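Local atomic coordinates of hypothetical protein (Legionella pneumophila subsp. pneumophila, PDB entry 2IM9), a protein that is of unknown function but belongs to the N-acetylmuramoyl-L-alanine amidase-like family of the papain-like peptidase clan, consistent with a role in cell-wall cleavage. Residues M53-F64 against Y98-N109; L227-F238 against S295-A303. All blocks are in the same frame, centred on the assembly; numbering follows the deposited sequence. Where two conformers were deposited one is given.

Overall arrangement
Both contacts belong to one amidase-like chain but lie apart, about 26 Å between centres and about 12 Å between nearest atoms, and share no helix or strand. Interaction 1 is the deeper: helices 53-63 and 95-107 press together over 622 Å², with an apolar centre and polar grips at both ends, a tyrosine hydroxyl on a carbonyl and an arginine on the end of a helix. Interaction 2, farther from the middle of the chain and partly buried, joins helix 296-303 to the loop and short helix of 227-238 over 359 Å². It is held across by apolar and aromatic packing, and hydrogen bonds shape each segment from within.

Interaction 1: M53-F64 against Y98-N109; sequences MADRISQISAYF and YVNTVLSLALAN
A106 sets its methyl into a hole made by M53, R56, I57 and I60, a knobs-into-holes contact where the axes of helix segments 53-63 and 98-107 come within 9.0 Å, their N-to-C directions 129° apart. This is the tight part. I60 CD1 presses on the backbone of the other helix, 3.5 Å from A106 CA, while its CG2 branch meets L105 CD1. L105 CD1 also abuts the F64 ring at its edge, 3.6 Å from CE2. V102 spreads two branches, CG1 against I57 O and S61 N, CG2 against S61 CA.

Polar grips flank this apolar seam. With CG anti to the backbone N (chi1 -180°), the Y98 ring is carried along to S61, where OH donates to S61 O at 2.8 Å from above the carbonyl plane. S61 OG turns back to I57 O at 2.6 Å, a carbonyl that thus holds two donors from S61. At the far end the R56 chain bends at chi3 so that NE reaches A106 O at 2.8 Å, in the carbonyl plane on a lone pair; NH2 adds weak bonds to A106 O and L105 O.

The looser side begins at partly exposed N109. Water 1 accepts from R56 NH1 at 2.8 Å; its link to N109 ND2 is tentative, as N109 has two conformers.

Around this buried helix pair, helix 27-45 covers R56 and L105, with Y42 OH also bonded to L105 O. Helix 111-122 packs on N100 and S104, and sheet strand 278-285 meets Y98 and sends R282 to S61 OG.

Interaction 2: L227-F238 against S295-A303; sequences LFSENKPNLHLF and SLIDYLDKA
Helix 296-303, which directly follows strand 290-295, is overlaid on its outer flank by a turn and short helix, and I297 meeting F238 is the centre of that cover. I297 CG1, placed anti to the carbonyl carbon (chi1 -67°), stands over the middle of the F238 ring, 3.7 Å from the centroid and 3° off the normal, a nearly ideal CH-pi contact. L227 CD2 lies over the opposite face, offset toward the rim, so the ring is clasped between two aliphatic groups. Its edge is filled as well: F238 CE1 comes 3.9 Å from L300 CD1, in the ring plane, and L296 CD2 sits beside it.

I297 CG2, the other branch, rests on the proline ring, 3.5 Å from P233 CG, while CD1, at the end of the CG1 branch, touches CD2 of solvent-exposed L235. F228 pushes its ring edge against the helix one turn on: CE2 meets L300 CB at 3.9 Å, CZ lies 3.7 Å from I297 O, and CE1 packs on D301 CB. The D301 carboxylate itself is engaged by R304 in a salt bridge.

Each segment is fixed by its own bonds. N234 N donates to L227 O at 2.8 Å, closing the loop, and N234 OD1 then caps the short helix by accepting from L237 N; S295 OG does the same for helix 296-303 through D298 N at 3.1 Å.

L227 and L300 both touch I312 of strand 311-317, and L296 and L300 reach strand 246-254: helix 296-303 is sandwiched between the antiparallel sheet and an outer loop, an alpha+beta arrangement.

Interaction 1: M53-F64 against Y98-N109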
loop_
_atom_site.group_PDB
_atom_site.type_symbol
_atom_site.label_atom_id
_atom_site.label_comp_id
_atom_site.label_asym_id
_atom_site.label_seq_id
_atom_site.Cartn_x
_atom_site.Cartn_y
_atom_site.Cartn_z
ATOM N N MET A 53 10.300 -5.459 15.263
ATOM C CA MET A 53 9.208 -4.978 14.418
ATOM C C MET A 53 9.162 -5.772 13.115
ATOM O O MET A 53 8.080 -6.100 12.644
ATOM C CB MET A 53 9.326 -3.472 14.132
ATOM C CG MET A 53 8.107 -2.881 13.393
ATOM S SD MET A 53 6.490 -3.060 14.211
ATOM C CE MET A 53 6.772 -2.213 15.770
ATOM N N ALA A 54 10.328 -6.102 12.550
ATOM C CA ALA A 54 10.355 -6.916 11.330
ATOM C C ALA A 54 9.709 -8.294 11.545
ATOM O O ALA A 54 8.965 -8.792 10.685
ATOM C CB ALA A 54 11.783 -7.053 10.799
ATOM N N ASP A 55 9.962 -8.895 12.708
ATOM C CA ASP A 55 9.362 -10.188 13.032
ATOM C C ASP A 55 7.862 -10.069 13.286
ATOM O O ASP A 55 7.109 -10.969 12.933
ATOM C CB ASP A 55 10.065 -10.866 14.222
ATOM C CG ASP A 55 11.433 -11.486 13.840
ATOM O OD1 ASP A 55 11.755 -11.626 12.635
ATOM O OD2 ASP A 55 12.192 -11.848 14.763
ATOM N N ARG A 56 7.430 -8.967 13.890
ATOM C CA ARG A 56 5.987 -8.694 14.018
ATOM C C ARG A 56 5.306 -8.614 12.640
ATOM O O ARG A 56 4.257 -9.212 12.391
ATOM C CB ARG A 56 5.775 -7.391 14.782
ATOM C CG ARG A 56 6.013 -7.537 16.281
ATOM C CD ARG A 56 5.788 -6.221 17.021
ATOM N NE ARG A 56 4.390 -5.776 16.979
ATOM C CZ ARG A 56 3.449 -6.117 17.864
ATOM N NH1 ARG A 56 3.726 -6.936 18.891
ATOM N NH2 ARG A 56 2.222 -5.631 17.725
ATOM N N ILE A 57 5.917 -7.845 11.751
ATOM C CA ILE A 57 5.397 -7.706 10.385
ATOM C C ILE A 57 5.351 -9.066 9.712
ATOM O O ILE A 57 4.386 -9.380 9.042
ATOM C CB ILE A 57 6.252 -6.720 9.550
ATOM C CG1 ILE A 57 6.065 -5.289 10.047
ATOM C CG2 ILE A 57 5.952 -6.854 8.008
ATOM C CD1 ILE A 57 7.114 -4.334 9.548
ATOM N N SER A 58 6.401 -9.878 9.884
ATOM C CA SER A 58 6.412 -11.199 9.257
ATOM C C SER A 58 5.297 -12.083 9.807
ATOM O O SER A 58 4.585 -12.717 9.040
ATOM C CB SER A 58 7.776 -11.887 9.404
ATOM O OG SER A 58 7.771 -13.163 8.767
ATOM N N GLN A 59 5.145 -12.116 11.131
ATOM C CA GLN A 59 4.134 -12.948 11.766
ATOM C C GLN A 59 2.725 -12.530 11.403
ATOM O O GLN A 59 1.913 -13.363 11.025
ATOM C CB GLN A 59 4.333 -12.939 13.278
ATOM C CG GLN A 59 5.582 -13.729 13.686
ATOM C CD GLN A 59 5.788 -13.784 15.189
ATOM O OE1 GLN A 59 4.839 -13.635 15.966
ATOM N NE2 GLN A 59 7.036 -14.013 15.606
ATOM N N ILE A 60 2.454 -11.226 11.468
ATOM C CA ILE A 60 1.109 -10.710 11.174
ATOM C C ILE A 60 0.760 -10.853 9.684
ATOM O O ILE A 60 -0.338 -11.282 9.323
ATOM C CB ILE A 60 0.974 -9.255 11.644
ATOM C CG1 ILE A 60 1.084 -9.219 13.169
ATOM C CG2 ILE A 60 -0.361 -8.626 11.170
ATOM C CD1 ILE A 60 1.419 -7.849 13.738
ATOM N N SER A 61 1.705 -10.505 8.814
ATOM C CA SER A 61 1.476 -10.689 7.392
ATOM C C SER A 61 1.201 -12.173 7.066
ATOM O O SER A 61 0.302 -12.485 6.292
ATOM C CB SER A 61 2.635 -10.108 6.575
ATOM O OG SER A 61 3.865 -10.727 6.892
ATOM N N ALA A 62 1.932 -13.083 7.715
ATOM C CA ALA A 62 1.735 -14.528 7.513
ATOM C C ALA A 62 0.352 -14.998 7.961
ATOM O O ALA A 62 -0.256 -15.850 7.320
ATOM C CB ALA A 62 2.803 -15.318 8.222
ATOM N N TYR A 63 -0.142 -14.416 9.041
ATOM C CA TYR A 63 -1.431 -14.811 9.625
ATOM C C TYR A 63 -2.568 -14.662 8.616
ATOM O O TYR A 63 -3.558 -15.405 8.662
ATOM C CB TYR A 63 -1.692 -13.979 10.873
ATOM C CG TYR A 63 -3.039 -14.214 11.524
ATOM C CD1 TYR A 63 -3.291 -15.374 12.267
ATOM C CD2 TYR A 63 -4.058 -13.267 11.405
ATOM C CE1 TYR A 63 -4.540 -15.585 12.871
ATOM C CE2 TYR A 63 -5.302 -13.461 12.000
ATOM C CZ TYR A 63 -5.538 -14.617 12.731
ATOM O OH TYR A 63 -6.774 -14.793 13.305
ATOM N N PHE A 64 -2.425 -13.704 7.699
ATOM C CA PHE A 64 -3.458 -13.439 6.692
ATOM C C PHE A 64 -3.215 -14.106 5.345
ATOM O O PHE A 64 -3.966 -13.867 4.420
ATOM C CB PHE A 64 -3.639 -11.929 6.485
ATOM C CG PHE A 64 -4.160 -11.216 7.701
ATOM C CD1 PHE A 64 -5.490 -11.380 8.112
ATOM C CD2 PHE A 64 -3.329 -10.398 8.446
ATOM C CE1 PHE A 64 -5.974 -10.725 9.241
ATOM C CE2 PHE A 64 -3.803 -9.738 9.587
ATOM C CZ PHE A 64 -5.124 -9.902 9.986
ATOM N N TYR A 98 -3.919 -4.491 2.388
ATOM C CA TYR A 98 -3.109 -5.495 3.061
ATOM C C TYR A 98 -1.927 -4.852 3.776
ATOM O O TYR A 98 -1.693 -5.086 4.956
ATOM C CB TYR A 98 -2.639 -6.548 2.058
ATOM C CG TYR A 98 -1.801 -7.644 2.649
ATOM C CD1 TYR A 98 -2.301 -8.477 3.655
ATOM C CD2 TYR A 98 -0.505 -7.891 2.168
ATOM C CE1 TYR A 98 -1.510 -9.504 4.190
ATOM C CE2 TYR A 98 0.281 -8.897 2.702
ATOM C CZ TYR A 98 -0.232 -9.708 3.693
ATOM O OH TYR A 98 0.554 -10.711 4.197
ATOM N N VAL A 99 -1.171 -4.029 3.056
ATOM C CA VAL A 99 0.009 -3.414 3.657
ATOM C C VAL A 99 -0.403 -2.494 4.815
ATOM O O VAL A 99 0.197 -2.542 5.898
ATOM C CB VAL A 99 0.842 -2.711 2.568
ATOM C CG1 VAL A 99 1.887 -1.779 3.173
ATOM C CG2 VAL A 99 1.530 -3.762 1.701
ATOM N N ASN A 100 -1.440 -1.687 4.597
ATOM C CA ASN A 100 -1.922 -0.778 5.641
ATOM C C ASN A 100 -2.387 -1.520 6.892
ATOM O O ASN A 100 -2.105 -1.103 8.026
ATOM C CB ASN A 100 -3.089 0.049 5.106
ATOM C CG ASN A 100 -2.627 1.280 4.349
ATOM O OD1 ASN A 100 -1.607 1.869 4.680
ATOM N ND2 ASN A 100 -3.396 1.684 3.340
ATOM N N THR A 101 -3.114 -2.605 6.682
ATOM C CA THR A 101 -3.650 -3.366 7.814
ATOM C C THR A 101 -2.507 -4.039 8.585
ATOM O O THR A 101 -2.429 -3.924 9.814
ATOM C CB THR A 101 -4.672 -4.395 7.361
ATOM O OG1 THR A 101 -5.749 -3.705 6.715
ATOM C CG2 THR A 101 -5.202 -5.153 8.564
ATOM N N VAL A 102 -1.600 -4.694 7.868
ATOM C CA VAL A 102 -0.475 -5.370 8.530
ATOM C C VAL A 102 0.393 -4.377 9.322
ATOM O O VAL A 102 0.698 -4.618 10.499
ATOM C CB VAL A 102 0.391 -6.176 7.539
ATOM C CG1 VAL A 102 1.683 -6.650 8.240
ATOM C CG2 VAL A 102 -0.413 -7.364 6.996
ATOM N N LEU A 103 0.776 -3.268 8.683
ATOM C CA LEU A 103 1.596 -2.259 9.353
ATOM C C LEU A 103 0.928 -1.720 10.609
ATOM O O LEU A 103 1.570 -1.621 11.658
ATOM C CB LEU A 103 1.940 -1.103 8.408
ATOM C CG LEU A 103 2.950 -1.445 7.313
ATOM C CD1 LEU A 103 3.138 -0.223 6.401
ATOM C CD2 LEU A 103 4.278 -1.934 7.906
ATOM N N SER A 104 -0.357 -1.389 10.510
ATOM C CA SER A 104 -1.082 -0.831 11.652
ATOM C C SER A 104 -1.231 -1.845 12.786
ATOM O O SER A 104 -1.130 -1.463 13.950
ATOM C CB SER A 104 -2.436 -0.262 11.221
ATOM O OG SER A 104 -2.255 0.732 10.219
ATOM N N LEU A 105 -1.451 -3.122 12.467
ATOM C CA LEU A 105 -1.465 -4.175 13.505
ATOM C C LEU A 105 -0.078 -4.302 14.149
ATOM O O LEU A 105 0.038 -4.427 15.369
ATOM C CB LEU A 105 -1.896 -5.539 12.937
ATOM C CG LEU A 105 -3.388 -5.672 12.584
ATOM C CD1 LEU A 105 -3.627 -6.826 11.620
ATOM C CD2 LEU A 105 -4.222 -5.839 13.867
ATOM N N ALA A 106 0.966 -4.255 13.326
ATOM C CA ALA A 106 2.324 -4.446 13.842
ATOM C C ALA A 106 2.747 -3.303 14.746
ATOM O O ALA A 106 3.507 -3.508 15.691
ATOM C CB ALA A 106 3.328 -4.622 12.690
ATOM N N LEU A 107 2.263 -2.101 14.450
ATOM C CA LEU A 107 2.625 -0.914 15.203
ATOM C C LEU A 107 1.890 -0.766 16.526
ATOM O O LEU A 107 2.347 -0.015 17.388
ATOM C CB LEU A 107 2.348 0.327 14.366
ATOM C CG LEU A 107 3.295 0.590 13.203
ATOM C CD1 LEU A 107 2.722 1.765 12.441
ATOM C CD2 LEU A 107 4.699 0.892 13.714
ATOM N N ALA A 108 0.783 -1.490 16.679
ATOM C CA ALA A 108 -0.125 -1.330 17.814
ATOM C C ALA A 108 -0.069 -2.529 18.735
ATOM O O ALA A 108 0.512 -3.545 18.375
ATOM C CB ALA A 108 -1.548 -1.133 17.296
ATOM N N ASN A 109 -0.697 -2.407 19.912
ATOM C CA ASN A 109 -0.749 -3.473 20.916
ATOM C C ASN A 109 -2.156 -3.883 21.315
ATOM O O ASN A 109 -2.339 -4.663 22.254
ATOM C CB ASN A 109 -0.039 -3.034 22.195
ATOM C CG ASN A 109 1.453 -3.155 22.108
ATOM O OD1 ASN A 109 2.169 -2.209 22.421
ATOM N ND2 ASN A 109 1.940 -4.326 21.705
HETATM O O HOH W 1 1.423 -6.499 20.451
#

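Interaction 2: L227-F238 against S295-A303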
loop_
_atom_site.group_PDB
_atom_site.type_symbol
_atom_site.label_atom_id
_atom_site.label_comp_id
_atom_site.label_asym_id
_atom_site.label_seq_id
_atom_site.Cartn_x
_atom_site.Cartn_y
_atom_site.Cartn_z
ATOM N N LEU A 227 19.141 -5.178 -11.388
ATOM C CA LEU A 227 18.747 -6.373 -10.650
ATOM C C LEU A 227 18.916 -7.633 -11.480
ATOM O O LEU A 227 19.065 -8.724 -10.929
ATOM C CB LEU A 227 17.294 -6.262 -10.192
ATOM C CG LEU A 227 17.017 -5.283 -9.055
ATOM C CD1 LEU A 227 15.507 -5.163 -8.890
ATOM C CD2 LEU A 227 17.635 -5.759 -7.748
ATOM N N PHE A 228 18.882 -7.468 -12.803
ATOM C CA PHE A 228 19.082 -8.582 -13.722
ATOM C C PHE A 228 20.183 -8.285 -14.724
ATOM O O PHE A 228 20.094 -8.690 -15.883
ATOM C CB PHE A 228 17.769 -8.942 -14.420
ATOM C CG PHE A 228 16.734 -9.439 -13.476
ATOM C CD1 PHE A 228 16.702 -10.779 -13.095
ATOM C CD2 PHE A 228 15.832 -8.548 -12.906
ATOM C CE1 PHE A 228 15.765 -11.236 -12.191
ATOM C CE2 PHE A 228 14.872 -8.995 -11.980
ATOM C CZ PHE A 228 14.845 -10.342 -11.622
ATOM N N SER A 229 21.216 -7.569 -14.283
ATOM C CA SER A 229 22.394 -7.340 -15.136
ATOM C C SER A 229 22.928 -8.680 -15.645
ATOM O O SER A 229 22.926 -9.677 -14.909
ATOM C CB SER A 229 23.490 -6.591 -14.372
ATOM O OG SER A 229 23.898 -7.331 -13.230
ATOM N N GLU A 230 23.357 -8.708 -16.912
ATOM C CA GLU A 230 23.811 -9.953 -17.557
ATOM C C GLU A 230 22.740 -11.060 -17.578
ATOM O O GLU A 230 23.067 -12.256 -17.659
ATOM C CB GLU A 230 25.108 -10.470 -16.915
ATOM C CG GLU A 230 26.302 -9.542 -17.055
ATOM N N ASN A 231 21.467 -10.661 -17.490
ATOM C CA ASN A 231 20.320 -11.592 -17.558
ATOM C C ASN A 231 20.352 -12.665 -16.465
ATOM O O ASN A 231 19.886 -13.790 -16.666
ATOM C CB ASN A 231 20.210 -12.240 -18.963
ATOM C CG ASN A 231 18.788 -12.709 -19.301
ATOM O OD1 ASN A 231 17.803 -11.994 -19.074
ATOM N ND2 ASN A 231 18.681 -13.907 -19.860
ATOM N N LYS A 232 20.907 -12.310 -15.308
ATOM C CA LYS A 232 20.871 -13.185 -14.148
ATOM C C LYS A 232 20.535 -12.337 -12.912
ATOM O O LYS A 232 20.817 -11.149 -12.899
ATOM C CB LYS A 232 22.193 -13.944 -13.988
ATOM C CG LYS A 232 23.418 -13.132 -13.593
ATOM C CD LYS A 232 24.655 -14.041 -13.607
ATOM C CE LYS A 232 25.916 -13.338 -13.106
ATOM N NZ LYS A 232 27.118 -14.249 -13.112
ATOM N N PRO A 233 19.903 -12.944 -11.897
ATOM C CA PRO A 233 19.570 -12.189 -10.690
ATOM C C PRO A 233 20.837 -11.672 -10.002
ATOM O O PRO A 233 21.808 -12.435 -9.814
ATOM C CB PRO A 233 18.886 -13.241 -9.810
ATOM C CG PRO A 233 18.365 -14.269 -10.806
ATOM C CD PRO A 233 19.459 -14.346 -11.802
ATOM N N ASN A 234 20.837 -10.392 -9.643
ATOM C CA ASN A 234 21.980 -9.804 -8.959
ATOM C C ASN A 234 21.845 -10.085 -7.475
ATOM O O ASN A 234 21.190 -9.353 -6.725
ATOM C CB ASN A 234 22.079 -8.295 -9.229
ATOM C CG ASN A 234 23.419 -7.724 -8.823
ATOM O OD1 ASN A 234 23.851 -7.857 -7.680
ATOM N ND2 ASN A 234 24.102 -7.095 -9.775
ATOM N N LEU A 235 22.457 -11.179 -7.046
ATOM C CA LEU A 235 22.259 -11.618 -5.666
ATOM C C LEU A 235 22.806 -10.641 -4.641
ATOM O O LEU A 235 22.268 -10.561 -3.529
ATOM C CB LEU A 235 22.817 -13.022 -5.463
ATOM C CG LEU A 235 22.265 -14.050 -6.460
ATOM C CD1 LEU A 235 22.882 -15.415 -6.186
ATOM C CD2 LEU A 235 20.742 -14.153 -6.443
ATOM N N HIS A 236 23.835 -9.883 -5.013
ATOM C CA HIS A 236 24.367 -8.860 -4.116
ATOM C C HIS A 236 23.324 -7.790 -3.808
ATOM O O HIS A 236 23.179 -7.372 -2.650
ATOM C CB HIS A 236 25.633 -8.194 -4.672
ATOM C CG HIS A 236 26.252 -7.222 -3.718
ATOM N ND1 HIS A 236 26.917 -7.620 -2.575
ATOM C CD2 HIS A 236 26.292 -5.869 -3.723
ATOM C CE1 HIS A 236 27.345 -6.554 -1.924
ATOM N NE2 HIS A 236 26.968 -5.478 -2.591
ATOM N N LEU A 237 22.612 -7.327 -4.833
ATOM C CA LEU A 237 21.561 -6.328 -4.603
ATOM C C LEU A 237 20.378 -6.910 -3.825
ATOM O O LEU A 237 19.937 -6.327 -2.811
ATOM C CB LEU A 237 21.074 -5.719 -5.923
ATOM C CG LEU A 237 22.107 -4.892 -6.704
ATOM C CD1 LEU A 237 21.558 -4.457 -8.068
ATOM C CD2 LEU A 237 22.542 -3.676 -5.880
ATOM N N PHE A 238 19.868 -8.052 -4.285
ATOM C CA PHE A 238 18.727 -8.687 -3.615
ATOM C C PHE A 238 18.983 -8.943 -2.129
ATOM O O PHE A 238 18.073 -8.764 -1.309
ATOM C CB PHE A 238 18.285 -9.969 -4.318
ATOM C CG PHE A 238 17.461 -9.732 -5.543
ATOM C CD1 PHE A 238 16.133 -9.305 -5.436
ATOM C CD2 PHE A 238 17.992 -9.963 -6.803
ATOM C CE1 PHE A 238 15.347 -9.099 -6.566
ATOM C CE2 PHE A 238 17.213 -9.759 -7.956
ATOM C CZ PHE A 238 15.894 -9.332 -7.837
ATOM N N SER A 295 8.270 -16.104 -4.869
ATOM C CA SER A 295 9.688 -15.738 -4.967
ATOM C C SER A 295 9.823 -14.333 -5.551
ATOM O O SER A 295 9.281 -14.069 -6.624
ATOM C CB SER A 295 10.447 -16.716 -5.863
ATOM O OG SER A 295 11.653 -16.117 -6.342
ATOM N N LEU A 296 10.525 -13.425 -4.853
ATOM C CA LEU A 296 10.636 -12.050 -5.367
ATOM C C LEU A 296 11.452 -12.035 -6.669
ATOM O O LEU A 296 11.102 -11.351 -7.620
ATOM C CB LEU A 296 11.217 -11.070 -4.332
ATOM C CG LEU A 296 11.428 -9.644 -4.887
ATOM C CD1 LEU A 296 10.078 -8.904 -5.150
ATOM C CD2 LEU A 296 12.364 -8.789 -4.034
ATOM N N ILE A 297 12.537 -12.801 -6.707
ATOM C CA ILE A 297 13.344 -12.904 -7.929
ATOM C C ILE A 297 12.504 -13.385 -9.119
ATOM O O ILE A 297 12.497 -12.743 -10.170
ATOM C CB ILE A 297 14.611 -13.786 -7.716
ATOM C CG1 ILE A 297 15.573 -13.090 -6.743
ATOM C CG2 ILE A 297 15.293 -14.077 -9.061
ATOM C CD1 ILE A 297 16.711 -13.978 -6.249
ATOM N N ASP A 298 11.770 -14.478 -8.949
ATOM C CA ASP A 298 10.908 -15.000 -10.022
ATOM C C ASP A 298 9.815 -14.013 -10.434
ATOM O O ASP A 298 9.544 -13.846 -11.619
ATOM C CB ASP A 298 10.263 -16.317 -9.605
ATOM C CG ASP A 298 11.264 -17.432 -9.448
ATOM O OD1 ASP A 298 12.449 -17.254 -9.863
ATOM O OD2 ASP A 298 10.856 -18.493 -8.906
ATOM N N TYR A 299 9.192 -13.369 -9.447
ATOM C CA TYR A 299 8.136 -12.393 -9.697
ATOM C C TYR A 299 8.657 -11.252 -10.586
ATOM O O TYR A 299 8.030 -10.870 -11.597
ATOM C CB TYR A 299 7.619 -11.849 -8.357
ATOM C CG TYR A 299 6.550 -10.800 -8.500
ATOM C CD1 TYR A 299 5.201 -11.159 -8.611
ATOM C CD2 TYR A 299 6.886 -9.449 -8.530
ATOM C CE1 TYR A 299 4.213 -10.190 -8.746
ATOM C CE2 TYR A 299 5.915 -8.471 -8.689
ATOM C CZ TYR A 299 4.586 -8.847 -8.798
ATOM O OH TYR A 299 3.631 -7.868 -8.934
ATOM N N LEU A 300 9.803 -10.696 -10.211
ATOM C CA LEU A 300 10.369 -9.572 -10.942
ATOM C C LEU A 300 10.896 -10.007 -12.298
ATOM O O LEU A 300 10.830 -9.247 -13.255
ATOM C CB LEU A 300 11.466 -8.876 -10.120
ATOM C CG LEU A 300 10.961 -8.223 -8.823
ATOM C CD1 LEU A 300 12.097 -7.579 -8.064
ATOM C CD2 LEU A 300 9.870 -7.185 -9.097
ATOM N N ASP A 301 11.410 -11.235 -12.384
ATOM C CA ASP A 301 11.911 -11.738 -13.661
ATOM C C ASP A 301 10.771 -11.777 -14.692
ATOM O O ASP A 301 10.947 -11.367 -15.842
ATOM C CB ASP A 301 12.556 -13.112 -13.497
ATOM C CG ASP A 301 13.154 -13.625 -14.796
ATOM O OD1 ASP A 301 14.035 -12.946 -15.361
ATOM O OD2 ASP A 301 12.710 -14.698 -15.261
ATOM N N LYS A 302 9.605 -12.245 -14.255
ATOM C CA LYS A 302 8.397 -12.242 -15.085
ATOM C C LYS A 302 7.921 -10.820 -15.381
ATOM O O LYS A 302 7.421 -10.546 -16.471
ATOM C CB LYS A 302 7.270 -13.029 -14.410
ATOM C CG LYS A 302 7.576 -14.503 -14.201
ATOM C CD LYS A 302 6.468 -15.167 -13.397
ATOM C CE LYS A 302 6.720 -16.668 -13.209
ATOM N NZ LYS A 302 7.823 -16.943 -12.230
ATOM N N ALA A 303 8.079 -9.917 -14.415
ATOM C CA ALA A 303 7.650 -8.522 -14.591
ATOM C C ALA A 303 8.509 -7.769 -15.604
ATOM O O ALA A 303 8.041 -6.807 -16.214
ATOM C CB ALA A 303 7.624 -7.782 -13.239
#